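Side-chain contacts in alpha-catenin-like protein hmp-1 (Caenorhabditis elegans, PDB 5H5M), which joins the cadherin-catenin complex at adherens junctions, binds beta-catenin and actin filaments, and is required for cell migration and for the shape changes of body elongation: residues E154-I159 against N218-K223; E187-Q192 against E214-A219; D299-Q302 against Y306-T309. One frame throughout, in Å; residues are numbered along the deposited sequence.

Contact 1 of 3, residues E154-I159 against N218-K223; sequences EHANEI and NAWFDK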
loop_
_atom_site.group_PDB
_atom_site.type_symbol
_atom_site.label_atom_id
_atom_site.label_comp_id
_atom_site.label_asym_id
_atom_site.label_seq_id
_atom_site.Cartn_x
_atom_site.Cartn_y
_atom_site.Cartn_z
ATOM N N GLU A 154 7.245 6.147 15.188
ATOM C CA GLU A 154 6.405 6.705 14.131
ATOM C C GLU A 154 6.145 5.674 13.036
ATOM O O GLU A 154 5.044 5.593 12.494
ATOM C CB GLU A 154 7.047 7.963 13.539
ATOM C CG GLU A 154 7.129 9.122 14.520
ATOM C CD GLU A 154 7.777 10.358 13.926
ATOM O OE1 GLU A 154 8.219 10.301 12.758
ATOM O OE2 GLU A 154 7.846 11.388 14.631
ATOM N N HIS A 155 7.172 4.893 12.716
ATOM C CA HIS A 155 7.050 3.780 11.779
ATOM C C HIS A 155 6.047 2.751 12.301
ATOM O O HIS A 155 5.240 2.212 11.543
ATOM C CB HIS A 155 8.425 3.138 11.553
ATOM C CG HIS A 155 8.375 1.771 10.944
ATOM N ND1 HIS A 155 8.248 1.561 9.588
ATOM C CD2 HIS A 155 8.457 0.543 11.510
ATOM C CE1 HIS A 155 8.247 0.262 9.344
ATOM N NE2 HIS A 155 8.370 -0.377 10.494
ATOM N N ALA A 156 6.104 2.493 13.605
ATOM C CA ALA A 156 5.173 1.576 14.256
ATOM C C ALA A 156 3.733 2.086 14.175
ATOM O O ALA A 156 2.818 1.317 13.888
ATOM C CB ALA A 156 5.574 1.358 15.702
ATOM N N ASN A 157 3.540 3.379 14.428
ATOM C CA ASN A 157 2.218 3.991 14.324
ATOM C C ASN A 157 1.623 3.838 12.929
ATOM O O ASN A 157 0.424 3.606 12.780
ATOM C CB ASN A 157 2.274 5.477 14.684
ATOM C CG ASN A 157 2.733 5.718 16.105
ATOM O OD1 ASN A 157 2.733 4.809 16.932
ATOM N ND2 ASN A 157 3.118 6.957 16.399
ATOM N N GLU A 158 2.466 3.970 11.910
ATOM C CA GLU A 158 2.003 3.874 10.531
ATOM C C GLU A 158 1.516 2.465 10.190
ATOM O O GLU A 158 0.399 2.300 9.699
ATOM C CB GLU A 158 3.105 4.298 9.561
ATOM C CG GLU A 158 2.633 4.422 8.118
ATOM C CD GLU A 158 3.733 4.877 7.173
ATOM O OE1 GLU A 158 4.875 5.089 7.637
ATOM O OE2 GLU A 158 3.453 5.022 5.963
ATOM N N ILE A 159 2.337 1.449 10.455
ATOM C CA ILE A 159 1.956 0.091 10.072
ATOM C C ILE A 159 0.736 -0.370 10.860
ATOM O O ILE A 159 -0.068 -1.149 10.358
ATOM C CB ILE A 159 3.106 -0.934 10.263
ATOM C CG1 ILE A 159 3.564 -1.002 11.718
ATOM C CG2 ILE A 159 4.275 -0.613 9.341
ATOM C CD1 ILE A 159 4.455 -2.196 12.010
ATOM N N ASN A 218 13.445 -9.755 18.160
ATOM C CA ASN A 218 12.905 -10.944 17.515
ATOM C C ASN A 218 11.388 -11.051 17.650
ATOM O O ASN A 218 10.707 -11.460 16.711
ATOM C CB ASN A 218 13.579 -12.196 18.078
ATOM C CG ASN A 218 15.049 -12.274 17.712
ATOM O OD1 ASN A 218 15.448 -11.875 16.617
ATOM N ND2 ASN A 218 15.864 -12.776 18.631
ATOM N N ALA A 219 10.863 -10.677 18.814
ATOM C CA ALA A 219 9.421 -10.678 19.022
ATOM C C ALA A 219 8.755 -9.688 18.073
ATOM O O ALA A 219 7.686 -9.960 17.527
ATOM C CB ALA A 219 9.084 -10.345 20.466
ATOM N N TRP A 220 9.404 -8.546 17.872
ATOM C CA TRP A 220 8.885 -7.516 16.984
ATOM C C TRP A 220 8.847 -7.994 15.536
ATOM O O TRP A 220 7.806 -7.927 14.878
ATOM C CB TRP A 220 9.723 -6.239 17.091
ATOM C CG TRP A 220 9.283 -5.179 16.133
ATOM C CD1 TRP A 220 9.814 -4.909 14.903
ATOM C CD2 TRP A 220 8.202 -4.258 16.313
ATOM N NE1 TRP A 220 9.138 -3.870 14.313
ATOM C CE2 TRP A 220 8.143 -3.451 15.158
ATOM C CE3 TRP A 220 7.282 -4.032 17.342
ATOM C CZ2 TRP A 220 7.199 -2.438 15.002
ATOM C CZ3 TRP A 220 6.346 -3.020 17.187
ATOM C CH2 TRP A 220 6.311 -2.238 16.026
ATOM N N PHE A 221 9.982 -8.479 15.043
ATOM C CA PHE A 221 10.080 -8.939 13.660
ATOM C C PHE A 221 9.178 -10.142 13.378
ATOM O O PHE A 221 8.722 -10.321 12.252
ATOM C CB PHE A 221 11.531 -9.278 13.309
ATOM C CG PHE A 221 12.367 -8.077 12.971
ATOM C CD1 PHE A 221 11.792 -6.960 12.383
ATOM C CD2 PHE A 221 13.727 -8.061 13.241
ATOM C CE1 PHE A 221 12.560 -5.851 12.067
ATOM C CE2 PHE A 221 14.499 -6.955 12.928
ATOM C CZ PHE A 221 13.914 -5.849 12.340
ATOM N N ASP A 222 8.922 -10.962 14.396
ATOM C CA ASP A 222 7.995 -12.082 14.248
ATOM C C ASP A 222 6.563 -11.593 14.028
ATOM O O ASP A 222 5.832 -12.147 13.208
ATOM C CB ASP A 222 8.042 -13.001 15.472
ATOM C CG ASP A 222 9.321 -13.820 15.547
ATOM O OD1 ASP A 222 10.061 -13.878 14.541
ATOM O OD2 ASP A 222 9.581 -14.414 16.616
ATOM N N LYS A 223 6.170 -10.556 14.763
ATOM C CA LYS A 223 4.820 -10.008 14.659
ATOM C C LYS A 223 4.623 -9.234 13.359
ATOM O O LYS A 223 3.565 -9.321 12.735
ATOM C CB LYS A 223 4.508 -9.096 15.847
ATOM C CG LYS A 223 4.534 -9.773 17.203
ATOM C CD LYS A 223 3.441 -10.812 17.334
ATOM C CE LYS A 223 3.456 -11.445 18.716
ATOM N NZ LYS A 223 2.421 -12.506 18.844
HETATM O O HOH W 1 8.957 -2.938 11.677
#
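Ala156 and Trp220 bring helices 142-166 and 207-233 together, yet their CA atoms are 10.2 Å apart: the backbones of the two segments stay well separated, and the indole of Trp220 spans most of the gap. Trp220 does so with CG anti to the backbone N (chi1 176°), which carries the indole outward from its own helix and sets its six-membered ring against helix 142-166. Carbon CH2 of Trp220 lies 3.7 Å from CB of Ala156, whose small methyl lets the ring come close to the opposing helix. One turn further along, Ile159 extends CD1 to within 4.1 Å of CZ2 of Trp220, the two side chains reaching out from opposite directions. Both aliphatic partners meet the indole obliquely.

The indole N-H is taken up by a water molecule. NE1 of Trp220 donates to it over 2.8 Å, and NE2 of His155 is hydrogen-bonded to the same oxygen at 2.9 Å. The water lies in the plane of each ring, at its edge, and thus links the helices. Phe152 adds an edge-to-face contact to Trp220, and Leu186 and Leu130 bring in helices 173-202 and 128-137. Such packing of a tryptophan among aliphatic side chains of adjacent helices is part of the buried interior of a helical bundle, here in the M domain of this vinculin/alpha-catenin family protein.

Contact 2 of 3, residues E187-Q192 against E214-A219; sequences EKLAPQ and ETYKNA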
loop_
_atom_site.group_PDB
_atom_site.type_symbol
_atom_site.label_atom_id
_atom_site.label_comp_id
_atom_site.label_asym_id
_atom_site.label_seq_id
_atom_site.Cartn_x
_atom_site.Cartn_y
_atom_site.Cartn_z
ATOM N N GLU A 187 1.229 -2.435 18.510
ATOM C CA GLU A 187 0.986 -1.143 19.140
ATOM C C GLU A 187 1.426 -1.161 20.604
ATOM O O GLU A 187 1.928 -0.169 21.138
ATOM C CB GLU A 187 -0.494 -0.783 19.028
ATOM C CG GLU A 187 -0.894 0.514 19.704
ATOM C CD GLU A 187 -2.370 0.813 19.523
ATOM O OE1 GLU A 187 -3.203 -0.022 19.940
ATOM O OE2 GLU A 187 -2.697 1.875 18.952
ATOM N N LYS A 188 1.234 -2.309 21.243
ATOM C CA LYS A 188 1.636 -2.520 22.625
ATOM C C LYS A 188 3.155 -2.669 22.750
ATOM O O LYS A 188 3.784 -2.088 23.634
ATOM C CB LYS A 188 0.928 -3.758 23.172
ATOM C CG LYS A 188 1.331 -4.189 24.563
ATOM C CD LYS A 188 0.563 -5.443 24.956
ATOM C CE LYS A 188 -0.929 -5.273 24.693
ATOM N NZ LYS A 188 -1.678 -6.556 24.820
ATOM N N LEU A 189 3.733 -3.446 21.843
ATOM C CA LEU A 189 5.145 -3.807 21.889
ATOM C C LEU A 189 6.097 -2.656 21.522
ATOM O O LEU A 189 7.192 -2.542 22.085
ATOM C CB LEU A 189 5.384 -4.997 20.956
ATOM C CG LEU A 189 6.739 -5.701 20.970
ATOM C CD1 LEU A 189 7.071 -6.208 22.362
ATOM C CD2 LEU A 189 6.741 -6.844 19.968
ATOM N N ALA A 190 5.669 -1.811 20.585
ATOM C CA ALA A 190 6.508 -0.744 20.032
ATOM C C ALA A 190 7.176 0.179 21.071
ATOM O O ALA A 190 8.379 0.415 20.987
ATOM C CB ALA A 190 5.693 0.095 19.041
ATOM N N PRO A 191 6.411 0.712 22.043
ATOM C CA PRO A 191 7.103 1.605 22.984
ATOM C C PRO A 191 8.059 0.847 23.904
ATOM O O PRO A 191 8.999 1.435 24.442
ATOM C CB PRO A 191 5.960 2.234 23.795
ATOM C CG PRO A 191 4.694 1.891 23.060
ATOM C CD PRO A 191 4.971 0.611 22.346
ATOM N N GLN A 192 7.812 -0.446 24.082
ATOM C CA GLN A 192 8.669 -1.275 24.919
ATOM C C GLN A 192 9.963 -1.602 24.189
ATOM O O GLN A 192 11.034 -1.639 24.797
ATOM C CB GLN A 192 7.943 -2.559 25.326
ATOM C CG GLN A 192 6.627 -2.312 26.041
ATOM C CD GLN A 192 5.866 -3.594 26.326
ATOM O OE1 GLN A 192 6.291 -4.682 25.940
ATOM N NE2 GLN A 192 4.733 -3.470 27.006
ATOM N N GLU A 214 17.660 -8.057 22.030
ATOM C CA GLU A 214 17.493 -9.083 21.011
ATOM C C GLU A 214 16.186 -9.846 21.195
ATOM O O GLU A 214 15.553 -10.249 20.218
ATOM C CB GLU A 214 18.682 -10.048 21.026
ATOM C CG GLU A 214 19.108 -10.541 19.644
ATOM C CD GLU A 214 19.785 -9.463 18.805
ATOM O OE1 GLU A 214 19.919 -8.311 19.276
ATOM O OE2 GLU A 214 20.187 -9.772 17.665
ATOM N N THR A 215 15.784 -10.038 22.447
ATOM C CA THR A 215 14.506 -10.673 22.743
ATOM C C THR A 215 13.356 -9.833 22.182
ATOM O O THR A 215 12.439 -10.359 21.545
ATOM C CB THR A 215 14.316 -10.880 24.260
ATOM O OG1 THR A 215 15.229 -11.883 24.719
ATOM C CG2 THR A 215 12.892 -11.323 24.574
ATOM N N TYR A 216 13.421 -8.526 22.411
ATOM C CA TYR A 216 12.414 -7.602 21.896
ATOM C C TYR A 216 12.477 -7.482 20.383
ATOM O O TYR A 216 11.443 -7.391 19.718
ATOM C CB TYR A 216 12.575 -6.220 22.538
ATOM C CG TYR A 216 11.844 -6.106 23.849
ATOM C CD1 TYR A 216 10.516 -5.703 23.890
ATOM C CD2 TYR A 216 12.469 -6.431 25.046
ATOM C CE1 TYR A 216 9.836 -5.610 25.089
ATOM C CE2 TYR A 216 11.798 -6.343 26.249
ATOM C CZ TYR A 216 10.481 -5.932 26.263
ATOM O OH TYR A 216 9.806 -5.842 27.456
ATOM N N LYS A 217 13.692 -7.473 19.849
ATOM C CA LYS A 217 13.903 -7.392 18.408
ATOM C C LYS A 217 13.215 -8.539 17.681
ATOM O O LYS A 217 12.484 -8.324 16.717
ATOM C CB LYS A 217 15.398 -7.398 18.089
ATOM C CG LYS A 217 15.724 -7.598 16.620
ATOM C CD LYS A 217 17.169 -8.046 16.456
ATOM C CE LYS A 217 17.499 -8.361 15.009
ATOM N NZ LYS A 217 18.916 -8.799 14.856
ATOM N N ASN A 218 13.445 -9.755 18.160
ATOM C CA ASN A 218 12.905 -10.944 17.515
ATOM C C ASN A 218 11.388 -11.051 17.650
ATOM O O ASN A 218 10.707 -11.460 16.711
ATOM C CB ASN A 218 13.579 -12.196 18.078
ATOM C CG ASN A 218 15.049 -12.274 17.712
ATOM O OD1 ASN A 218 15.448 -11.875 16.617
ATOM N ND2 ASN A 218 15.864 -12.776 18.631
ATOM N N ALA A 219 10.863 -10.677 18.814
ATOM C CA ALA A 219 9.421 -10.678 19.022
ATOM C C ALA A 219 8.755 -9.688 18.073
ATOM O O ALA A 219 7.686 -9.960 17.527
ATOM C CB ALA A 219 9.084 -10.345 20.466
#
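Leu189 and Gln192 both pack against the phenol ring of Tyr216. CD1 of Leu189 approaches CD1 of Tyr216 obliquely at 3.8 Å, while CB of Gln192 packs 3.6 Å from CE1 of the same ring. The rest of Gln192 runs on extended beyond CG and passes the tyrosine at about a right angle, with amide and ring planes 82° apart. Its OE1 ends in the ring plane, at the edge, 3.8 Å from CE1 of Tyr216; this is van der Waals packing. The carbonyl O of Gln192 lies over one face, displaced toward the rim. With CG anti to the backbone N (chi1 -171°), Leu189 directs its methyls at two turns of helix 207-233, and the second of them, CD2, rests 4.2 Å from CB of Ala219.

Val193 and Ala196, from the same helix 173-202, also touch Tyr216. That helix is kinked at Pro191, which has no N-H to give to the preceding turn, and the bond from Gln192 N to Leu189 O is weak. The two segments run antiparallel at 151°, their axes 10.5 Å apart at closest. With an alanine in place of Tyr216, Leu189 and Gln192 would probably lose the ring they both pack against, opening a gap beside Leu189 CD1 and leaving the Gln192 amide freer to turn. The pairing across this side of the bundle thus rests on shape and apolar surface, with directional polar bonds contributing nothing between the two segments.

Contact 3 of 3, residues D299-Q302 against Y306-T309; sequences DFLQ and YTET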
loop_
_atom_site.group_PDB
_atom_site.type_symbol
_atom_site.label_atom_id
_atom_site.label_comp_id
_atom_site.label_asym_id
_atom_site.label_seq_id
_atom_site.Cartn_x
_atom_site.Cartn_y
_atom_site.Cartn_z
ATOM N N ASP A 299 4.693 -19.863 -5.543
ATOM C CA ASP A 299 5.018 -21.045 -4.742
ATOM C C ASP A 299 3.769 -21.760 -4.231
ATOM O O ASP A 299 3.789 -22.968 -3.997
ATOM C CB ASP A 299 5.915 -20.667 -3.559
ATOM C CG ASP A 299 7.342 -20.363 -3.982
ATOM O OD1 ASP A 299 7.746 -20.808 -5.077
ATOM O OD2 ASP A 299 8.059 -19.683 -3.219
ATOM N N PHE A 300 2.687 -21.011 -4.055
ATOM C CA PHE A 300 1.422 -21.592 -3.625
ATOM C C PHE A 300 0.817 -22.438 -4.738
ATOM O O PHE A 300 0.104 -23.412 -4.481
ATOM C CB PHE A 300 0.447 -20.497 -3.193
ATOM C CG PHE A 300 0.672 -20.007 -1.791
ATOM C CD1 PHE A 300 0.802 -20.908 -0.742
ATOM C CD2 PHE A 300 0.765 -18.650 -1.521
ATOM C CE1 PHE A 300 1.013 -20.464 0.554
ATOM C CE2 PHE A 300 0.977 -18.199 -0.229
ATOM C CZ PHE A 300 1.102 -19.107 0.812
ATOM N N LEU A 301 1.114 -22.062 -5.978
ATOM C CA LEU A 301 0.640 -22.804 -7.137
ATOM C C LEU A 301 1.400 -24.112 -7.313
ATOM O O LEU A 301 2.462 -24.313 -6.724
ATOM C CB LEU A 301 0.772 -21.957 -8.406
ATOM C CG LEU A 301 -0.036 -20.657 -8.451
ATOM C CD1 LEU A 301 0.273 -19.881 -9.723
ATOM C CD2 LEU A 301 -1.524 -20.952 -8.349
ATOM N N GLN A 302 0.842 -25.005 -8.119
ATOM C CA GLN A 302 1.571 -26.182 -8.568
ATOM C C GLN A 302 2.682 -25.734 -9.518
ATOM O O GLN A 302 2.484 -24.817 -10.321
ATOM C CB GLN A 302 0.622 -27.169 -9.250
ATOM C CG GLN A 302 1.294 -28.388 -9.846
ATOM C CD GLN A 302 0.302 -29.327 -10.503
ATOM O OE1 GLN A 302 -0.911 -29.127 -10.419
ATOM N NE2 GLN A 302 0.815 -30.357 -11.168
ATOM N N TYR A 306 4.545 -22.037 -16.313
ATOM C CA TYR A 306 4.029 -20.728 -15.945
ATOM C C TYR A 306 4.751 -20.135 -14.741
ATOM O O TYR A 306 5.226 -19.000 -14.793
ATOM C CB TYR A 306 2.530 -20.811 -15.654
ATOM C CG TYR A 306 1.968 -19.539 -15.065
ATOM C CD1 TYR A 306 1.893 -18.381 -15.825
ATOM C CD2 TYR A 306 1.504 -19.498 -13.757
ATOM C CE1 TYR A 306 1.383 -17.217 -15.297
ATOM C CE2 TYR A 306 0.987 -18.335 -13.222
ATOM C CZ TYR A 306 0.927 -17.200 -13.998
ATOM O OH TYR A 306 0.416 -16.037 -13.474
ATOM N N THR A 307 4.832 -20.900 -13.656
ATOM C CA THR A 307 5.437 -20.396 -12.428
ATOM C C THR A 307 6.939 -20.184 -12.585
ATOM O O THR A 307 7.482 -19.201 -12.090
ATOM C CB THR A 307 5.182 -21.337 -11.237
ATOM O OG1 THR A 307 5.796 -22.608 -11.479
ATOM C CG2 THR A 307 3.688 -21.523 -11.015
ATOM N N GLU A 308 7.608 -21.094 -13.284
ATOM C CA GLU A 308 9.046 -20.962 -13.494
ATOM C C GLU A 308 9.379 -19.722 -14.323
ATOM O O GLU A 308 10.375 -19.047 -14.063
ATOM C CB GLU A 308 9.613 -22.217 -14.165
ATOM C CG GLU A 308 9.586 -23.440 -13.265
ATOM C CD GLU A 308 10.521 -24.541 -13.732
ATOM O OE1 GLU A 308 11.008 -24.467 -14.881
ATOM O OE2 GLU A 308 10.771 -25.480 -12.945
ATOM N N THR A 309 8.535 -19.421 -15.306
ATOM C CA THR A 309 8.733 -18.257 -16.167
ATOM C C THR A 309 8.560 -16.958 -15.379
ATOM O O THR A 309 9.290 -15.989 -15.586
ATOM C CB THR A 309 7.756 -18.269 -17.363
ATOM O OG1 THR A 309 7.962 -19.456 -18.139
ATOM C CG2 THR A 309 7.976 -17.062 -18.253
#
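Leu301 packs on Tyr306 and Thr307 where the chain reverses between helices 276-300 and 305-339, a helical hairpin with a short connection. At Leu301 the backbone has turned extended, which takes it out of the preceding helix, and its CA comes to 7.5 Å from that of Thr307.

The compact part gathers round the methyl of Thr307. CG2 of Thr307 sits 3.9 Å from CB of Leu301 and 4.0 Å from CD1 of Leu301, so the leucine side chain passes the threonine at a slant. The same CD1 of Leu301 also arrives at the edge of the Tyr306 ring, in its plane, 3.9 Å from CE2. At the far end of the ring, OH of Tyr306 is hydrogen-bonded to the carbonyl O of Leu373 in helix 345-374, a bond that is likely to restrict movement of the phenol. OG1 of Thr307 lies between the backbone N and the carbonyl carbon (chi1 63°) and takes a hydrogen bond from the N of Ser304. With OG1 so engaged, CG2 points at Leu301 and Gln302. Together with a weak bond between Ser304 OG and Tyr306 N, this resembles a capping box at the start of helix 305-339, although the weak bond goes to Tyr306 and not to Thr307.

The looser side lies at the surface. The side chain of Gln302 starts away from helix 305-339 and runs out extended, and Leu301, for all its packing, remains an exposed residue. Asp299 has its carboxylate paired with Lys311 in a salt bridge, a second tie between the two helices. The backbone of Gln302 belongs instead to the compact part: its carbonyl O faces the methyl CG2 of Thr307 at 3.6 Å.

Overall arrangement
Contacts 1 and 2 belong to one helical bundle, their centres 8 Å apart. Helices 142-166, 173-202 and 207-233 follow in that order along the chain; contact 1 opens on the first, contact 2 on the second, and both close on 207-233. They touch directly: Ala190 packs by its CB on Ala156 CB at 3.6 Å, so the buried core of contact 1 continues into the surface pairing of contact 2. Contact 3 comes later, its centre 31 Å from that of contact 1 and 36 Å from that of contact 2. It joins two later helices of this all-helical M domain, 276-300 and 305-339, without touching the others, the nearest atoms being about 15 and 20 Å away.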